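Local atomic coordinates of small ribosomal subunit protein uS8 (PDB entry 3RF2), a protein that probably binds directly to the central domain of 16S rRNA and helps coordinate assembly of the platform of the 30S ribosomal subunit. Residues M149-H152 and E153-M157; Y100-P103 and K104-S108. One frame throughout, in Å; residues are numbered along the deposited sequence.

Both interactions are local, each made within one unbroken piece of chain, and their nearest atoms stay about 17 Å apart. Interaction 1 spans the step from strand 149-150 into helix 151-156 and is partly buried: a capping box at the helix start, a salt bridge spanning the first turn (Asp151 to Arg155), and two methionines in contact. Interaction 2 lies at the surface, in the loop between strands 93-98 and 113-115, where none of the touching residues is buried. There a carboxylate binds backbone N-H groups, and a lysine chain covers a tyrosine ring. An aspartate matters in both, facing an arginine side chain in interaction 1 and the main chain in interaction 2.

Interaction 1 (M149-H152 and E153-M157)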
loop_
_atom_site.group_PDB
_atom_site.type_symbol
_atom_site.label_atom_id
_atom_site.label_comp_id
_atom_site.label_asym_id
_atom_site.label_seq_id
_atom_site.Cartn_x
_atom_site.Cartn_y
_atom_site.Cartn_z
ATOM N N MET A 149 -3.440 -11.821 1.931
ATOM C CA MET A 149 -3.850 -11.779 3.334
ATOM C C MET A 149 -2.644 -11.799 4.266
ATOM O O MET A 149 -1.506 -11.882 3.810
ATOM C CB MET A 149 -4.750 -12.979 3.639
ATOM C CG MET A 149 -4.122 -14.317 3.230
ATOM S SD MET A 149 -5.045 -15.790 3.733
ATOM C CE MET A 149 -6.385 -15.804 2.531
ATOM N N THR A 150 -2.890 -11.750 5.571
ATOM C CA THR A 150 -1.792 -11.748 6.522
ATOM C C THR A 150 -1.273 -13.147 6.749
ATOM O O THR A 150 -1.881 -14.135 6.325
ATOM C CB THR A 150 -2.173 -11.121 7.877
ATOM O OG1 THR A 150 -3.205 -11.892 8.498
ATOM C CG2 THR A 150 -2.666 -9.709 7.684
ATOM N N ASP A 151 -0.118 -13.226 7.396
ATOM C CA ASP A 151 0.427 -14.514 7.765
ATOM C C ASP A 151 -0.532 -15.166 8.742
ATOM O O ASP A 151 -0.845 -16.342 8.622
ATOM C CB ASP A 151 1.831 -14.375 8.364
ATOM C CG ASP A 151 1.875 -13.365 9.514
ATOM O OD1 ASP A 151 1.593 -12.174 9.275
ATOM O OD2 ASP A 151 2.190 -13.766 10.645
ATOM N N HIS A 152 -1.032 -14.387 9.691
ATOM C CA HIS A 152 -1.990 -14.912 10.652
ATOM C C HIS A 152 -3.165 -15.592 9.953
ATOM O O HIS A 152 -3.574 -16.691 10.328
ATOM C CB HIS A 152 -2.481 -13.811 11.601
ATOM C CG HIS A 152 -3.489 -14.285 12.600
ATOM N ND1 HIS A 152 -4.844 -14.320 12.337
ATOM C CD2 HIS A 152 -3.345 -14.762 13.863
ATOM C CE1 HIS A 152 -5.487 -14.792 13.389
ATOM N NE2 HIS A 152 -4.597 -15.068 14.330
ATOM N N GLU A 153 -3.707 -14.952 8.927
ATOM C CA GLU A 153 -4.854 -15.531 8.235
ATOM C C GLU A 153 -4.454 -16.738 7.392
ATOM O O GLU A 153 -5.160 -17.748 7.374
ATOM C CB GLU A 153 -5.579 -14.473 7.401
ATOM C CG GLU A 153 -6.218 -13.397 8.265
ATOM C CD GLU A 153 -6.676 -12.183 7.479
ATOM O OE1 GLU A 153 -6.044 -11.843 6.448
ATOM O OE2 GLU A 153 -7.677 -11.564 7.907
ATOM N N ALA A 154 -3.321 -16.643 6.703
ATOM C CA ALA A 154 -2.833 -17.777 5.926
ATOM C C ALA A 154 -2.715 -18.999 6.831
ATOM O O ALA A 154 -3.157 -20.087 6.464
ATOM C CB ALA A 154 -1.495 -17.458 5.271
ATOM N N ARG A 155 -2.137 -18.819 8.017
ATOM C CA ARG A 155 -2.014 -19.926 8.965
ATOM C C ARG A 155 -3.385 -20.474 9.343
ATOM O O ARG A 155 -3.619 -21.685 9.286
ATOM C CB ARG A 155 -1.241 -19.521 10.229
ATOM C CG ARG A 155 0.277 -19.668 10.112
ATOM C CD ARG A 155 0.975 -19.282 11.405
ATOM N NE ARG A 155 2.163 -18.491 11.129
ATOM C CZ ARG A 155 2.221 -17.166 11.219
ATOM N NH1 ARG A 155 1.155 -16.468 11.606
ATOM N NH2 ARG A 155 3.354 -16.539 10.928
ATOM N N ARG A 156 -4.291 -19.579 9.725
ATOM C CA ARG A 156 -5.626 -19.982 10.144
ATOM C C ARG A 156 -6.290 -20.785 9.039
ATOM O O ARG A 156 -6.973 -21.774 9.298
ATOM C CB ARG A 156 -6.477 -18.760 10.500
ATOM C CG ARG A 156 -7.867 -19.108 11.027
ATOM C CD ARG A 156 -8.719 -17.869 11.302
ATOM N NE ARG A 156 -9.417 -17.385 10.114
ATOM C CZ ARG A 156 -9.150 -16.236 9.499
ATOM N NH1 ARG A 156 -8.191 -15.437 9.958
ATOM N NH2 ARG A 156 -9.850 -15.882 8.426
ATOM N N MET A 157 -6.076 -20.354 7.801
ATOM C CA MET A 157 -6.665 -21.014 6.644
ATOM C C MET A 157 -5.831 -22.208 6.168
ATOM O O MET A 157 -6.128 -22.817 5.136
ATOM C CB MET A 157 -6.850 -20.015 5.504
ATOM C CG MET A 157 -7.867 -18.922 5.806
ATOM S SD MET A 157 -8.302 -17.942 4.347
ATOM C CE MET A 157 -8.724 -19.220 3.167
#
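Thr150 has OG1 set between its backbone N and carbonyl carbon (chi1 63°), and Glu153 sends CG back beside its own N (chi1 -66°), which lets each side chain meet the other's main chain. Thr150 OG1 accepts from Glu153 N at 3.1 Å. In return Thr150 N reaches Glu153 OE1 at 3.3 Å, a long but nearly straight bond that meets the carboxylate on its anti side. Together they form a capping box with Thr150 as N-cap, and Ala154 N to Thr150 O closes the first turn.

From the next residue, Asp151 lies alongside Arg155, four residues on. The guanidinium comes end-on, NH1 and NH2 each 3.0 Å from the single oxygen OD2 of Asp151, with its plane almost perpendicular to the carboxylate (86°). Both bonds are bent. Met149 runs alongside the helix start, SD 3.5 Å from Ala154 N, and bends at chi3, bringing CE to 3.4 Å from Met157 SD.

Around this turn, Asp151 OD1 takes the N-H of Ala140, tying the helix start to strand 139-144, and Glu153 OE2 makes a salt bridge with Lys42 of helix 31-43. Arg155 also bonds Met130 O and makes a cation-pi contact with Tyr132, while Met149 and Ala154 pack on Val142, seating the short helix 151-156 against strand 139-144.

Interaction 2 (Y100-P103 and K104-S108); sequences YLDP and KKRKS
Lys105 lays its aliphatic chain over one face of the Tyr100 ring. CB sits 3.8 Å from the ring centroid and only 15° off the normal, a CH-pi contact; CG continues the cover, 3.6 Å from Tyr100 CD2, and CD carries it on toward CE2. Both side chains start with CG anti to the carbonyl carbon, yet their axes cross at a slant. The lysine then bends at chi3 and takes its ammonium beyond the ring, where NZ binds Arg21 O and forms a salt bridge with Asp23. Tyr100 OH bonds Asp22 O. Arg21, Asp22 and Asp23 thus hold the far ends of both the ring and the chain covering it.

Asp102 turns its carboxylate to the main chain instead. With chi1 at 60°, the group lies between its own backbone N and carbonyl carbon and faces the returning strand of chain. OD2 accepts from Arg106 N at 3.0 Å through its syn lone pair. OD1 takes Lys107 N at 2.8 Å, also from the syn side but 34° out of the carboxylate plane. One side chain thus engages two successive N-H groups. Asp102 O accepts from Lys105 N, the bond of the turn.

Where the chain comes back, Leu101 N bonds Lys107 O (2.7 Å). All this lies in the loop joining strands 93-98 and 113-115. The arrangement is a hairpin-like reversal of the chain: a type I beta turn from Asp102 to Lys105, whose last residue, Lys105, has positive phi, with the carboxylate of its first residue binding the N-H groups of Arg106 and Lys107 just past it and a single Tyr100-Ser108 beta bridge at its base.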
loop_
_atom_site.group_PDB
_atom_site.type_symbol
_atom_site.label_atom_id
_atom_site.label_comp_id
_atom_site.label_asym_id
_atom_site.label_seq_id
_atom_site.Cartn_x
_atom_site.Cartn_y
_atom_site.Cartn_z
ATOM N N TYR A 100 -1.249 8.259 11.233
ATOM C CA TYR A 100 -0.356 8.539 12.356
ATOM C C TYR A 100 -1.122 8.412 13.669
ATOM O O TYR A 100 -2.336 8.580 13.693
ATOM C CB TYR A 100 0.218 9.943 12.248
ATOM C CG TYR A 100 0.848 10.215 10.913
ATOM C CD1 TYR A 100 2.221 10.054 10.732
ATOM C CD2 TYR A 100 0.072 10.622 9.828
ATOM C CE1 TYR A 100 2.809 10.291 9.518
ATOM C CE2 TYR A 100 0.652 10.854 8.590
ATOM C CZ TYR A 100 2.021 10.693 8.451
ATOM O OH TYR A 100 2.603 10.935 7.251
ATOM N N LEU A 101 -0.411 8.126 14.755
ATOM C CA LEU A 101 -1.042 7.983 16.058
ATOM C C LEU A 101 -1.313 9.311 16.757
ATOM O O LEU A 101 -2.327 9.458 17.440
ATOM C CB LEU A 101 -0.223 7.060 16.961
ATOM C CG LEU A 101 -0.538 5.600 16.616
ATOM C CD1 LEU A 101 0.435 5.009 15.580
ATOM C CD2 LEU A 101 -0.592 4.746 17.863
ATOM N N ASP A 102 -0.418 10.276 16.574
ATOM C CA ASP A 102 -0.512 11.537 17.305
ATOM C C ASP A 102 -0.935 12.662 16.371
ATOM O O ASP A 102 -0.661 12.593 15.180
ATOM C CB ASP A 102 0.841 11.884 17.899
ATOM C CG ASP A 102 1.905 12.035 16.838
ATOM O OD1 ASP A 102 1.999 11.140 15.972
ATOM O OD2 ASP A 102 2.632 13.050 16.848
ATOM N N PRO A 103 -1.580 13.713 16.919
ATOM C CA PRO A 103 -2.006 14.877 16.135
ATOM C C PRO A 103 -0.876 15.501 15.311
ATOM O O PRO A 103 -1.133 15.932 14.196
ATOM C CB PRO A 103 -2.488 15.858 17.204
ATOM C CG PRO A 103 -2.968 14.972 18.319
ATOM C CD PRO A 103 -1.982 13.827 18.331
ATOM N N LYS A 104 0.343 15.541 15.838
ATOM C CA LYS A 104 1.454 16.160 15.113
ATOM C C LYS A 104 2.082 15.236 14.062
ATOM O O LYS A 104 3.007 15.628 13.359
ATOM C CB LYS A 104 2.523 16.665 16.091
ATOM C CG LYS A 104 2.117 17.909 16.885
ATOM C CD LYS A 104 3.024 18.114 18.102
ATOM C CE LYS A 104 3.758 19.456 18.060
ATOM N NZ LYS A 104 4.675 19.651 19.228
ATOM N N LYS A 105 1.598 14.007 13.960
ATOM C CA LYS A 105 2.074 13.106 12.909
ATOM C C LYS A 105 3.549 12.717 13.050
ATOM O O LYS A 105 4.213 12.442 12.054
ATOM C CB LYS A 105 1.825 13.716 11.518
ATOM C CG LYS A 105 0.349 13.970 11.219
ATOM C CD LYS A 105 0.137 14.465 9.788
ATOM C CE LYS A 105 0.722 15.855 9.577
ATOM N NZ LYS A 105 0.401 16.404 8.223
ATOM N N ARG A 106 4.050 12.696 14.279
ATOM C CA ARG A 106 5.426 12.284 14.529
ATOM C C ARG A 106 5.545 10.768 14.744
ATOM O O ARG A 106 6.636 10.199 14.656
ATOM C CB ARG A 106 6.000 13.042 15.725
ATOM C CG ARG A 106 6.176 14.541 15.471
ATOM C CD ARG A 106 6.567 15.295 16.744
ATOM N NE ARG A 106 6.812 16.717 16.496
ATOM C CZ ARG A 106 6.804 17.657 17.437
ATOM N NH1 ARG A 106 6.554 17.334 18.700
ATOM N NH2 ARG A 106 7.040 18.924 17.112
ATOM N N LYS A 107 4.418 10.120 15.015
ATOM C CA LYS A 107 4.379 8.678 15.214
ATOM C C LYS A 107 3.514 7.994 14.132
ATOM O O LYS A 107 2.278 7.970 14.223
ATOM C CB LYS A 107 3.848 8.350 16.624
ATOM C CG LYS A 107 4.753 8.843 17.779
ATOM C CD LYS A 107 4.056 8.836 19.166
ATOM C CE LYS A 107 3.494 7.451 19.517
ATOM N NZ LYS A 107 2.919 7.343 20.893
ATOM N N SER A 108 4.176 7.447 13.117
ATOM C CA SER A 108 3.523 6.717 12.032
ATOM C C SER A 108 3.024 5.344 12.486
ATOM O O SER A 108 3.663 4.676 13.299
ATOM C CB SER A 108 4.510 6.542 10.873
ATOM O OG SER A 108 4.042 5.625 9.903
#